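Local coordinates for protein monomethylamine methyltransferase MtmB1 (Methanosarcina barkeri, PDB 1NTH) that transfers the methyl group of monomethylamine to the corrinoid cofactor of its partner protein MtmC, a step in methanogenesis from methylamine, at residues K100-G105 against V111-R116; G107-N112 against G195-G200; A291-D296 against R361-G366. All blocks are in the same frame, centred on the assembly; numbering follows the deposited sequence.

Contact 1 (K100-G105 against V111-R116); sequences KEFVLG and VNVRKR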
ATOM      1  N   LYS A 100      22.423   2.616 -14.235  1.00 18.38           N
ATOM      2  CA  LYS A 100      23.638   2.144 -13.580  1.00 21.05           C
ATOM      3  C   LYS A 100      23.468   0.848 -12.804  1.00 19.15           C
ATOM      4  O   LYS A 100      24.343  -0.018 -12.824  1.00 18.14           O
ATOM      5  CB  LYS A 100      24.169   3.220 -12.632  0.55 23.74           C
ATOM      6  CG  LYS A 100      24.545   4.527 -13.306  0.55 28.37           C
ATOM      7  CD  LYS A 100      25.689   4.338 -14.283  0.55 32.40           C
ATOM      8  CE  LYS A 100      26.138   5.672 -14.848  0.55 35.01           C
ATOM      9  NZ  LYS A 100      27.256   5.528 -15.820  0.55 37.26           N
ATOM     10  N   GLU A 101      22.342   0.724 -12.111  1.00 18.47           N
ATOM     11  CA  GLU A 101      22.064  -0.462 -11.313  1.00 17.39           C
ATOM     12  C   GLU A 101      20.579  -0.489 -10.992  1.00 16.81           C
ATOM     13  O   GLU A 101      19.863   0.484 -11.231  1.00 16.64           O
ATOM     14  CB  GLU A 101      22.866  -0.412 -10.007  1.00 19.90           C
ATOM     15  CG  GLU A 101      22.425   0.694  -9.056  1.00 22.01           C
ATOM     16  CD  GLU A 101      23.261   0.748  -7.785  1.00 25.66           C
ATOM     17  OE1 GLU A 101      24.343   1.373  -7.803  1.00 26.14           O
ATOM     18  OE2 GLU A 101      22.841   0.155  -6.769  1.00 27.41           O
ATOM     19  N   PHE A 102      20.109  -1.612 -10.466  1.00 15.41           N
ATOM     20  CA  PHE A 102      18.709  -1.727 -10.091  1.00 15.36           C
ATOM     21  C   PHE A 102      18.503  -2.929  -9.189  1.00 15.49           C
ATOM     22  O   PHE A 102      19.399  -3.759  -9.028  1.00 16.41           O
ATOM     23  CB  PHE A 102      17.801  -1.812 -11.334  1.00 15.33           C
ATOM     24  CG  PHE A 102      18.119  -2.952 -12.262  1.00 15.51           C
ATOM     25  CD1 PHE A 102      17.628  -4.229 -12.016  1.00 15.72           C
ATOM     26  CD2 PHE A 102      18.909  -2.745 -13.389  1.00 16.83           C
ATOM     27  CE1 PHE A 102      17.918  -5.286 -12.883  1.00 16.73           C
ATOM     28  CE2 PHE A 102      19.206  -3.792 -14.260  1.00 16.43           C
ATOM     29  CZ  PHE A 102      18.710  -5.064 -14.006  1.00 17.08           C
ATOM     30  N   VAL A 103      17.325  -2.996  -8.582  1.00 15.85           N
ATOM     31  CA  VAL A 103      16.978  -4.083  -7.683  1.00 15.73           C
ATOM     32  C   VAL A 103      15.864  -4.931  -8.285  1.00 15.74           C
ATOM     33  O   VAL A 103      14.910  -4.401  -8.859  1.00 17.35           O
ATOM     34  CB  VAL A 103      16.496  -3.533  -6.320  1.00 16.71           C
ATOM     35  CG1 VAL A 103      15.971  -4.666  -5.447  1.00 16.24           C
ATOM     36  CG2 VAL A 103      17.639  -2.812  -5.622  1.00 17.15           C
ATOM     37  N   LEU A 104      16.000  -6.248  -8.166  1.00 14.65           N
ATOM     38  CA  LEU A 104      14.985  -7.176  -8.657  1.00 14.41           C
ATOM     39  C   LEU A 104      14.410  -7.894  -7.443  1.00 13.41           C
ATOM     40  O   LEU A 104      15.142  -8.220  -6.508  1.00 15.20           O
ATOM     41  CB  LEU A 104      15.594  -8.203  -9.618  1.00 14.61           C
ATOM     42  CG  LEU A 104      16.094  -7.657 -10.956  1.00 14.63           C
ATOM     43  CD1 LEU A 104      16.771  -8.773 -11.741  1.00 14.78           C
ATOM     44  CD2 LEU A 104      14.913  -7.083 -11.745  1.00 15.77           C
ATOM     45  N   GLY A 105      13.104  -8.130  -7.454  1.00 13.77           N
ATOM     46  CA  GLY A 105      12.478  -8.805  -6.333  1.00 13.30           C
ATOM     47  C   GLY A 105      12.171  -7.842  -5.203  1.00 14.71           C
ATOM     48  O   GLY A 105      12.412  -6.638  -5.315  1.00 14.74           O
ATOM     49  N   VAL A 111      17.415  -8.690  -4.836  1.00 14.94           N
ATOM     50  CA  VAL A 111      18.839  -8.739  -5.151  1.00 15.35           C
ATOM     51  C   VAL A 111      19.262  -7.503  -5.930  1.00 16.74           C
ATOM     52  O   VAL A 111      18.483  -6.943  -6.706  1.00 16.39           O
ATOM     53  CB  VAL A 111      19.223 -10.000  -5.973  1.00 17.77           C
ATOM     54  CG1 VAL A 111      18.977 -11.252  -5.143  1.00 19.84           C
ATOM     55  CG2 VAL A 111      18.432 -10.050  -7.271  1.00 17.62           C
ATOM     56  N   ASN A 112      20.494  -7.069  -5.702  1.00 15.96           N
ATOM     57  CA  ASN A 112      21.026  -5.905  -6.391  1.00 16.89           C
ATOM     58  C   ASN A 112      21.766  -6.318  -7.647  1.00 16.74           C
ATOM     59  O   ASN A 112      22.583  -7.239  -7.626  1.00 17.73           O
ATOM     60  CB  ASN A 112      21.992  -5.134  -5.491  1.00 17.92           C
ATOM     61  CG  ASN A 112      21.329  -4.613  -4.240  1.00 20.99           C
ATOM     62  OD1 ASN A 112      21.355  -5.262  -3.192  1.00 23.15           O
ATOM     63  ND2 ASN A 112      20.717  -3.442  -4.343  1.00 19.74           N
ATOM     64  N   VAL A 113      21.470  -5.636  -8.745  1.00 15.47           N
ATOM     65  CA  VAL A 113      22.139  -5.905 -10.008  1.00 15.44           C
ATOM     66  C   VAL A 113      23.057  -4.720 -10.280  1.00 15.60           C
ATOM     67  O   VAL A 113      22.588  -3.601 -10.502  1.00 16.41           O
ATOM     68  CB  VAL A 113      21.135  -6.040 -11.170  1.00 15.61           C
ATOM     69  CG1 VAL A 113      21.886  -6.357 -12.471  1.00 16.69           C
ATOM     70  CG2 VAL A 113      20.126  -7.135 -10.858  1.00 17.40           C
ATOM     71  N   ARG A 114      24.364  -4.968 -10.232  1.00 16.83           N
ATOM     72  CA  ARG A 114      25.356  -3.926 -10.470  1.00 16.67           C
ATOM     73  C   ARG A 114      26.324  -4.368 -11.563  1.00 16.84           C
ATOM     74  O   ARG A 114      26.445  -5.556 -11.853  1.00 18.33           O
ATOM     75  CB  ARG A 114      26.111  -3.615  -9.173  1.00 19.58           C
ATOM     76  CG  ARG A 114      25.190  -3.164  -8.037  1.00 22.98           C
ATOM     77  CD  ARG A 114      25.969  -2.594  -6.858  1.00 25.93           C
ATOM     78  NE  ARG A 114      25.085  -2.113  -5.795  1.00 27.69           N
ATOM     79  CZ  ARG A 114      24.805  -2.790  -4.685  1.00 27.75           C
ATOM     80  NH1 ARG A 114      25.340  -3.988  -4.479  1.00 25.84           N
ATOM     81  NH2 ARG A 114      23.991  -2.267  -3.777  1.00 28.62           N
ATOM     82  N   LYS A 115      27.014  -3.410 -12.169  1.00 17.35           N
ATOM     83  CA  LYS A 115      27.940  -3.723 -13.253  1.00 17.42           C
ATOM     84  C   LYS A 115      29.101  -4.645 -12.887  1.00 17.95           C
ATOM     85  O   LYS A 115      29.655  -4.572 -11.785  1.00 18.37           O
ATOM     86  CB  LYS A 115      28.509  -2.432 -13.857  1.00 19.13           C
ATOM     87  CG  LYS A 115      29.445  -2.700 -15.035  1.00 21.77           C
ATOM     88  CD  LYS A 115      30.029  -1.434 -15.636  1.00 25.19           C
ATOM     89  CE  LYS A 115      30.947  -1.779 -16.810  1.00 24.53           C
ATOM     90  NZ  LYS A 115      31.542  -0.560 -17.423  1.00 28.65           N
ATOM     91  N   ARG A 116      29.453  -5.520 -13.827  1.00 17.92           N
ATOM     92  CA  ARG A 116      30.579  -6.438 -13.670  1.00 17.91           C
ATOM     93  C   ARG A 116      31.550  -6.165 -14.810  1.00 19.09           C
ATOM     94  O   ARG A 116      31.139  -5.845 -15.924  1.00 19.00           O
ATOM     95  CB  ARG A 116      30.135  -7.903 -13.758  1.00 17.31           C
ATOM     96  CG  ARG A 116      29.357  -8.413 -12.558  1.00 17.23           C
ATOM     97  CD  ARG A 116      29.099  -9.919 -12.656  1.00 15.93           C
ATOM     98  NE  ARG A 116      30.322 -10.717 -12.524  1.00 16.26           N
ATOM     99  CZ  ARG A 116      30.930 -11.349 -13.526  1.00 17.92           C
ATOM    100  NH1 ARG A 116      30.435 -11.289 -14.759  1.00 15.59           N
ATOM    101  NH2 ARG A 116      32.035 -12.048 -13.295  1.00 16.62           N
TER
HETATM  102  O   HOH W   1      26.548  -0.649 -11.273  1.00 18.80           O
HETATM  103  O   HOH W   2      21.042  -1.987  -6.880  1.00 31.22           O

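Contact 2 (G107-N112 against G195-G200); sequences GRDAVN and GRPGMG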
ATOM      1  N   GLY A 107      11.470  -7.535  -0.545  1.00 14.23           N
ATOM      2  CA  GLY A 107      11.700  -8.126   0.761  1.00 14.56           C
ATOM      3  C   GLY A 107      13.075  -8.739   0.923  1.00 14.13           C
ATOM      4  O   GLY A 107      14.054  -8.273   0.341  1.00 13.73           O
ATOM      5  N   ARG A 108      13.151  -9.794   1.729  1.00 13.45           N
ATOM      6  CA  ARG A 108      14.417 -10.477   1.976  1.00 14.13           C
ATOM      7  C   ARG A 108      15.008 -11.087   0.703  1.00 14.34           C
ATOM      8  O   ARG A 108      16.224 -11.236   0.580  1.00 14.43           O
ATOM      9  CB  ARG A 108      14.203 -11.588   3.017  1.00 14.92           C
ATOM     10  CG  ARG A 108      15.449 -12.394   3.385  1.00 15.55           C
ATOM     11  CD  ARG A 108      15.659 -13.622   2.494  1.00 16.52           C
ATOM     12  NE  ARG A 108      16.958 -14.250   2.742  1.00 16.56           N
ATOM     13  CZ  ARG A 108      17.233 -15.061   3.764  1.00 17.75           C
ATOM     14  NH1 ARG A 108      16.299 -15.373   4.656  1.00 15.87           N
ATOM     15  NH2 ARG A 108      18.463 -15.539   3.910  1.00 17.16           N
ATOM     16  N   ASP A 109      14.135 -11.406  -0.246  1.00 15.08           N
ATOM     17  CA  ASP A 109      14.531 -12.059  -1.487  1.00 15.49           C
ATOM     18  C   ASP A 109      15.020 -11.152  -2.616  1.00 15.36           C
ATOM     19  O   ASP A 109      15.408 -11.630  -3.682  1.00 16.21           O
ATOM     20  CB  ASP A 109      13.360 -12.921  -1.962  1.00 15.76           C
ATOM     21  CG  ASP A 109      12.772 -13.763  -0.833  1.00 17.66           C
ATOM     22  OD1 ASP A 109      11.547 -13.684  -0.590  1.00 17.67           O
ATOM     23  OD2 ASP A 109      13.544 -14.500  -0.181  1.00 17.93           O
ATOM     24  N   ALA A 110      15.016  -9.847  -2.381  1.00 13.56           N
ATOM     25  CA  ALA A 110      15.465  -8.904  -3.397  1.00 14.37           C
ATOM     26  C   ALA A 110      16.969  -9.029  -3.631  1.00 15.56           C
ATOM     27  O   ALA A 110      17.716  -9.433  -2.737  1.00 15.72           O
ATOM     28  CB  ALA A 110      15.119  -7.477  -2.968  1.00 15.02           C
ATOM     29  N   VAL A 111      17.415  -8.690  -4.836  1.00 14.94           N
ATOM     30  CA  VAL A 111      18.839  -8.739  -5.151  1.00 15.35           C
ATOM     31  C   VAL A 111      19.262  -7.503  -5.930  1.00 16.74           C
ATOM     32  O   VAL A 111      18.483  -6.943  -6.706  1.00 16.39           O
ATOM     33  CB  VAL A 111      19.223 -10.000  -5.973  1.00 17.77           C
ATOM     34  CG1 VAL A 111      18.977 -11.252  -5.143  1.00 19.84           C
ATOM     35  CG2 VAL A 111      18.432 -10.050  -7.271  1.00 17.62           C
ATOM     36  N   ASN A 112      20.494  -7.069  -5.702  1.00 15.96           N
ATOM     37  CA  ASN A 112      21.026  -5.905  -6.391  1.00 16.89           C
ATOM     38  C   ASN A 112      21.766  -6.318  -7.647  1.00 16.74           C
ATOM     39  O   ASN A 112      22.583  -7.239  -7.626  1.00 17.73           O
ATOM     40  CB  ASN A 112      21.992  -5.134  -5.491  1.00 17.92           C
ATOM     41  CG  ASN A 112      21.329  -4.613  -4.240  1.00 20.99           C
ATOM     42  OD1 ASN A 112      21.355  -5.262  -3.192  1.00 23.15           O
ATOM     43  ND2 ASN A 112      20.717  -3.442  -4.343  1.00 19.74           N
ATOM     44  N   GLY A 195       9.769 -20.752   0.206  1.00 16.03           N
ATOM     45  CA  GLY A 195      10.243 -19.864   1.257  1.00 16.15           C
ATOM     46  C   GLY A 195      10.894 -18.583   0.769  1.00 15.93           C
ATOM     47  O   GLY A 195      11.651 -17.945   1.502  1.00 15.87           O
ATOM     48  N   ARG A 196      10.590 -18.189  -0.465  1.00 14.68           N
ATOM     49  CA  ARG A 196      11.175 -16.980  -1.040  1.00 15.13           C
ATOM     50  C   ARG A 196      10.092 -16.222  -1.813  1.00 15.57           C
ATOM     51  O   ARG A 196      10.183 -16.055  -3.030  1.00 15.24           O
ATOM     52  CB  ARG A 196      12.323 -17.383  -1.971  1.00 15.84           C
ATOM     53  CG  ARG A 196      13.314 -18.346  -1.309  1.00 16.09           C
ATOM     54  CD  ARG A 196      14.342 -18.874  -2.300  1.00 16.40           C
ATOM     55  NE  ARG A 196      15.264 -17.832  -2.742  1.00 16.26           N
ATOM     56  CZ  ARG A 196      16.177 -17.998  -3.694  1.00 16.98           C
ATOM     57  NH1 ARG A 196      16.293 -19.170  -4.311  1.00 15.66           N
ATOM     58  NH2 ARG A 196      16.977 -16.993  -4.027  1.00 17.48           N
ATOM     59  N   PRO A 197       9.064 -15.733  -1.102  1.00 14.48           N
ATOM     60  CA  PRO A 197       7.934 -14.995  -1.683  1.00 15.19           C
ATOM     61  C   PRO A 197       8.286 -13.783  -2.543  1.00 14.86           C
ATOM     62  O   PRO A 197       7.563 -13.457  -3.490  1.00 17.53           O
ATOM     63  CB  PRO A 197       7.113 -14.575  -0.458  1.00 16.31           C
ATOM     64  CG  PRO A 197       7.542 -15.525   0.621  1.00 17.96           C
ATOM     65  CD  PRO A 197       9.005 -15.702   0.372  1.00 15.17           C
ATOM     66  N   GLY A 198       9.388 -13.121  -2.210  1.00 14.77           N
ATOM     67  CA  GLY A 198       9.781 -11.922  -2.929  1.00 15.65           C
ATOM     68  C   GLY A 198      10.719 -12.058  -4.110  1.00 14.42           C
ATOM     69  O   GLY A 198      11.230 -11.049  -4.597  1.00 16.28           O
ATOM     70  N   MET A 199      10.953 -13.276  -4.590  1.00 14.61           N
ATOM     71  CA  MET A 199      11.850 -13.441  -5.732  1.00 13.64           C
ATOM     72  C   MET A 199      11.357 -12.696  -6.964  1.00 13.74           C
ATOM     73  O   MET A 199      10.170 -12.722  -7.285  1.00 14.84           O
ATOM     74  CB  MET A 199      12.018 -14.920  -6.092  1.00 15.98           C
ATOM     75  CG  MET A 199      12.918 -15.691  -5.154  1.00 17.29           C
ATOM     76  SD  MET A 199      13.136 -17.386  -5.748  1.00 17.83           S
ATOM     77  CE  MET A 199      14.431 -17.164  -6.976  1.00 17.65           C
ATOM     78  N   GLY A 200      12.278 -12.031  -7.650  1.00 13.50           N
ATOM     79  CA  GLY A 200      11.903 -11.315  -8.856  1.00 14.79           C
ATOM     80  C   GLY A 200      11.786 -12.304 -10.001  1.00 14.69           C
ATOM     81  O   GLY A 200      12.370 -13.385  -9.948  1.00 16.00           O
TER
HETATM   82  O   HOH W   3      12.188 -15.112   2.393  1.00 15.78           O
HETATM   83  O   HOH W   4      14.962 -11.801  -6.496  1.00 17.46           O
HETATM   84  O   HOH W   5      16.663 -14.078  -4.262  1.00 20.29           O
HETATM   85  O   HOH W   6      15.802 -15.476  -1.039  1.00 23.43           O

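Contact 3 (A291-D296 against R361-G366); sequences ASWHLD and REILSG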
ATOM      1  N   ALA A 291      15.794   0.370 -22.445  1.00 15.35           N
ATOM      2  CA  ALA A 291      16.115  -0.768 -21.589  1.00 14.42           C
ATOM      3  C   ALA A 291      16.913  -0.462 -20.327  1.00 14.94           C
ATOM      4  O   ALA A 291      17.771   0.423 -20.312  1.00 15.03           O
ATOM      5  CB  ALA A 291      16.857  -1.828 -22.401  1.00 16.20           C
ATOM      6  N   SER A 292      16.606  -1.214 -19.270  1.00 14.05           N
ATOM      7  CA  SER A 292      17.323  -1.115 -18.006  1.00 14.06           C
ATOM      8  C   SER A 292      18.524  -2.036 -18.195  1.00 13.32           C
ATOM      9  O   SER A 292      19.613  -1.771 -17.699  1.00 13.94           O
ATOM     10  CB  SER A 292      16.460  -1.621 -16.848  1.00 13.83           C
ATOM     11  OG  SER A 292      15.337  -0.783 -16.646  1.00 14.58           O
ATOM     12  N   TRP A 293      18.298  -3.143 -18.901  1.00 13.70           N
ATOM     13  CA  TRP A 293      19.368  -4.079 -19.217  1.00 12.95           C
ATOM     14  C   TRP A 293      19.031  -4.821 -20.505  1.00 13.20           C
ATOM     15  O   TRP A 293      17.874  -4.852 -20.930  1.00 13.59           O
ATOM     16  CB  TRP A 293      19.648  -5.061 -18.060  1.00 13.89           C
ATOM     17  CG  TRP A 293      18.567  -6.042 -17.677  1.00 12.91           C
ATOM     18  CD1 TRP A 293      17.451  -5.791 -16.930  1.00 13.83           C
ATOM     19  CD2 TRP A 293      18.589  -7.461 -17.897  1.00 13.65           C
ATOM     20  NE1 TRP A 293      16.785  -6.965 -16.653  1.00 14.68           N
ATOM     21  CE2 TRP A 293      17.463  -8.005 -17.238  1.00 13.58           C
ATOM     22  CE3 TRP A 293      19.455  -8.324 -18.582  1.00 14.96           C
ATOM     23  CZ2 TRP A 293      17.181  -9.378 -17.244  1.00 14.35           C
ATOM     24  CZ3 TRP A 293      19.175  -9.690 -18.589  1.00 15.68           C
ATOM     25  CH2 TRP A 293      18.046 -10.202 -17.921  1.00 13.91           C
ATOM     26  N   HIS A 294      20.053  -5.388 -21.136  1.00 14.21           N
ATOM     27  CA  HIS A 294      19.868  -6.099 -22.394  1.00 14.00           C
ATOM     28  C   HIS A 294      20.267  -7.560 -22.294  1.00 13.42           C
ATOM     29  O   HIS A 294      21.337  -7.888 -21.779  1.00 14.43           O
ATOM     30  CB  HIS A 294      20.700  -5.432 -23.492  1.00 15.19           C
ATOM     31  CG  HIS A 294      20.675  -6.168 -24.796  1.00 15.44           C
ATOM     32  ND1 HIS A 294      19.582  -6.158 -25.636  1.00 16.75           N
ATOM     33  CD2 HIS A 294      21.600  -6.958 -25.391  1.00 16.51           C
ATOM     34  CE1 HIS A 294      19.835  -6.910 -26.694  1.00 17.66           C
ATOM     35  NE2 HIS A 294      21.053  -7.408 -26.569  1.00 17.15           N
ATOM     36  N   LEU A 295      19.401  -8.429 -22.803  1.00 13.99           N
ATOM     37  CA  LEU A 295      19.648  -9.859 -22.792  1.00 14.05           C
ATOM     38  C   LEU A 295      20.078 -10.307 -24.188  1.00 15.68           C
ATOM     39  O   LEU A 295      19.356 -10.102 -25.164  1.00 16.04           O
ATOM     40  CB  LEU A 295      18.385 -10.615 -22.390  1.00 15.40           C
ATOM     41  CG  LEU A 295      18.537 -12.138 -22.330  1.00 15.66           C
ATOM     42  CD1 LEU A 295      19.427 -12.532 -21.158  1.00 17.47           C
ATOM     43  CD2 LEU A 295      17.174 -12.762 -22.187  1.00 15.95           C
ATOM     44  N   ASP A 296      21.255 -10.915 -24.264  1.00 16.28           N
ATOM     45  CA  ASP A 296      21.808 -11.406 -25.524  1.00 17.41           C
ATOM     46  C   ASP A 296      21.463 -12.889 -25.639  1.00 19.21           C
ATOM     47  O   ASP A 296      20.824 -13.462 -24.752  1.00 19.24           O
ATOM     48  CB  ASP A 296      23.329 -11.210 -25.504  1.00 17.64           C
ATOM     49  CG  ASP A 296      23.977 -11.364 -26.873  1.00 20.18           C
ATOM     50  OD1 ASP A 296      23.279 -11.675 -27.865  1.00 19.80           O
ATOM     51  OD2 ASP A 296      25.208 -11.166 -26.943  1.00 19.63           O
ATOM     52  N   ARG A 361      29.156 -10.570 -17.956  1.00 15.58           N
ATOM     53  CA  ARG A 361      27.693 -10.496 -17.925  1.00 15.87           C
ATOM     54  C   ARG A 361      27.214 -10.278 -16.495  1.00 15.78           C
ATOM     55  O   ARG A 361      27.777 -10.840 -15.557  1.00 15.06           O
ATOM     56  CB  ARG A 361      27.064 -11.788 -18.455  1.00 16.69           C
ATOM     57  CG  ARG A 361      27.308 -12.069 -19.927  1.00 16.94           C
ATOM     58  CD  ARG A 361      26.512 -11.141 -20.835  1.00 19.16           C
ATOM     59  NE  ARG A 361      26.828 -11.406 -22.237  1.00 17.62           N
ATOM     60  CZ  ARG A 361      26.361 -10.708 -23.267  1.00 19.13           C
ATOM     61  NH1 ARG A 361      25.535  -9.688 -23.073  1.00 18.33           N
ATOM     62  NH2 ARG A 361      26.742 -11.019 -24.500  1.00 18.18           N
ATOM     63  N   GLU A 362      26.176  -9.465 -16.331  1.00 15.04           N
ATOM     64  CA  GLU A 362      25.634  -9.214 -15.001  1.00 16.06           C
ATOM     65  C   GLU A 362      24.585 -10.256 -14.633  1.00 15.92           C
ATOM     66  O   GLU A 362      24.395 -10.562 -13.457  1.00 17.23           O
ATOM     67  CB  GLU A 362      24.996  -7.824 -14.923  1.00 17.02           C
ATOM     68  CG  GLU A 362      25.972  -6.662 -14.809  1.00 17.87           C
ATOM     69  CD  GLU A 362      26.689  -6.335 -16.104  1.00 20.04           C
ATOM     70  OE1 GLU A 362      26.100  -6.530 -17.189  1.00 19.16           O
ATOM     71  OE2 GLU A 362      27.842  -5.860 -16.035  1.00 20.23           O
ATOM     72  N   ILE A 363      23.904 -10.796 -15.641  1.00 15.20           N
ATOM     73  CA  ILE A 363      22.856 -11.782 -15.411  1.00 14.67           C
ATOM     74  C   ILE A 363      22.958 -12.994 -16.339  1.00 15.79           C
ATOM     75  O   ILE A 363      23.226 -12.853 -17.532  1.00 16.86           O
ATOM     76  CB  ILE A 363      21.459 -11.141 -15.611  1.00 15.18           C
ATOM     77  CG1 ILE A 363      21.269  -9.982 -14.623  1.00 14.74           C
ATOM     78  CG2 ILE A 363      20.369 -12.192 -15.427  1.00 16.07           C
ATOM     79  CD1 ILE A 363      19.999  -9.172 -14.860  1.00 15.90           C
ATOM     80  N   LEU A 364      22.755 -14.182 -15.777  1.00 14.88           N
ATOM     81  CA  LEU A 364      22.767 -15.428 -16.545  1.00 14.95           C
ATOM     82  C   LEU A 364      21.323 -15.922 -16.498  1.00 16.22           C
ATOM     83  O   LEU A 364      20.792 -16.182 -15.418  1.00 17.22           O
ATOM     84  CB  LEU A 364      23.689 -16.463 -15.891  1.00 15.62           C
ATOM     85  CG  LEU A 364      25.105 -16.010 -15.533  1.00 16.08           C
ATOM     86  CD1 LEU A 364      25.904 -17.208 -15.022  1.00 18.03           C
ATOM     87  CD2 LEU A 364      25.773 -15.404 -16.752  1.00 17.46           C
ATOM     88  N   SER A 365      20.686 -16.053 -17.660  1.00 14.78           N
ATOM     89  CA  SER A 365      19.289 -16.484 -17.720  1.00 15.52           C
ATOM     90  C   SER A 365      19.163 -17.854 -18.399  1.00 16.52           C
ATOM     91  O   SER A 365      19.246 -17.958 -19.623  1.00 16.61           O
ATOM     92  CB  SER A 365      18.473 -15.431 -18.487  1.00 15.49           C
ATOM     93  OG  SER A 365      17.080 -15.555 -18.243  1.00 16.85           O
ATOM     94  N   GLY A 366      18.962 -18.897 -17.595  1.00 15.15           N
ATOM     95  CA  GLY A 366      18.845 -20.246 -18.134  1.00 15.19           C
ATOM     96  C   GLY A 366      18.068 -21.178 -17.221  1.00 16.15           C
ATOM     97  O   GLY A 366      17.659 -20.772 -16.138  1.00 16.68           O
TER

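Contact 1 (K100-G105 against V111-R116)
Phe102 and Val113, Leu104 and Val111 make the hydrogen-bonded pairs of an antiparallel beta hairpin, each pair joined by two backbone bonds. Between them, at the non-hydrogen-bonded pair of Val103 and Asn112, Val103 CA makes a CA-H...O contact of 3.4 Å with Val111 O.

Apolar contacts occupy the face bearing Phe102, Leu104, Val111 and Val113. With chi1 at 58°, Phe102 CG sits between the backbone N and the carbonyl carbon, laying the ring alongside Val113, whose CB stands over its face in a CH-pi contact, 3.9 Å from the centroid. Val113 CG2 also reaches Leu104 CD1 at 3.8 Å. The Phe102 ring meets Trp293 too, setting the hairpin against the start of barrel strand 293-300.

On the other face Glu101 and Arg114 run side by side, carboxylate and guanidinium nearly perpendicular (84°), in a salt bridge of 3.3 Å from Arg114 NE to Glu101 OE2, weak as a hydrogen bond. A water there accepts from Asn112 ND2 and meets Glu101 OE2; another, between Lys100 O and Lys115 N, continues the backbone pairing past the strands.

Stronger mates lie elsewhere: Glu101 OE1 pairs with Arg114 of the second subunit, Arg114 NH1 with Glu101 of the third. The hairpin is thus two-sided, apolar toward its own chain and charged toward the neighbouring subunits.

Contact 2 (G107-N112 against G195-G200)
Asp109 pushes its carboxylate into the type I turn that runs from Arg196 to Met199, and Gly198 N donates to Asp109 OD1 at 2.8 Å in a moderately straight bond. The N-H arrives on the anti side of that oxygen, 21° out of the carboxylate plane. A chi1 of -47°, with CG beside the backbone N, lays the carboxylate against the turn: OD2 lies 3.6 Å from Arg196 CB, and OD1 lies 3.4 Å from Pro197 CD. At Gly198 a beta carbon would press tightly on Asp109 OD1, which also bonds Ser253 OG of the third subunit.

Arg196 bends at chi3 (69°), bringing its guanidinium back beneath Met199 SD, which rests 3.6 Å above the plane toward the rim. The opposite charges of Arg196 and Asp109 stop short of a salt bridge and are linked by a water between NE and OD2; another water joins NH2 to the backbone O of Asp109. Arg196 NH2 also donates directly to Val153 O.

Gly195 is the C-prime residue of the Schellman motif closing helix 174-193, so the turn follows straight from that helix. Pro197 and Met199 pack back on it, while Met199 and Val111 touch strand 155-156, placing the hairpin's connection between helix end and barrel strand.

Contact 3 (A291-D296 against R361-G366)
Trp293 and Ile363 meet between two strands of the TIM barrel, 293-300 and 363-366, which are not neighbours in its parallel sheet: strand 330-333 runs between them. The backbones therefore stay apart, and side chains do the joining. The tight part is a CH-pi contact. Ile363 CD1 stands squarely over the six-membered ring of Trp293, 3.5 Å from its centroid and 4° off the normal, so that it meets all six ring carbons at similar distances. The two side chains cross at about a right angle, and Ile363 CG2 adds a touch at 3.9 Å from Trp293 CH2, toward the far edge of the indole. Chi1 of Trp293 (65°) sets CG between the backbone N and the carbonyl carbon, and Ser227 OG holds NE1 from another strand. With alanine in place of the indole, Ile363 CD1 is likely to face a gap and Ser227 to lose its N-H partner.

Looser, though still buried, is the meeting of Leu295 and Ser365, where Leu295 CD1 only grazes Ser365 CB at 4.1 Å. Ser365 OG hydrogen-bonds Gln127 and O2 of the pyrrolysine at position 202, which places this side of the contact beside a residue thought to take part in methylamine activation.

A separate polar link lies near helix 271-288. Arg361 bends at chi2 (-72°) to approach Asp296 obliquely, and His282 takes the bond from its NH1. The salt bridge is short but poorly aligned, weak as a hydrogen bond: Arg361 NH2 lies 2.9 Å from Asp296 OD2.

From the N terminus, contact 1 closes first, folding 100-105 back on 111-116 across five residues. Contact 2 starts within that loop and overlaps its return strand, so the two interlock: 107-112 meets the turn at 195-200, 82 residues on, and ties the hairpin to the end of helix 174-193. Contact 3 follows in series, spanning 64 residues to bring two barrel strands together. Within one chain it does not touch contact 2, although Arg108 packs on Ala291 of a neighbouring subunit. It joins contact 1 where the Phe102 and Trp293 rings meet and where Arg116 probably bonds Glu362 and Arg361. The hairpin thus joins the starts of the barrel strands to neighbouring subunits.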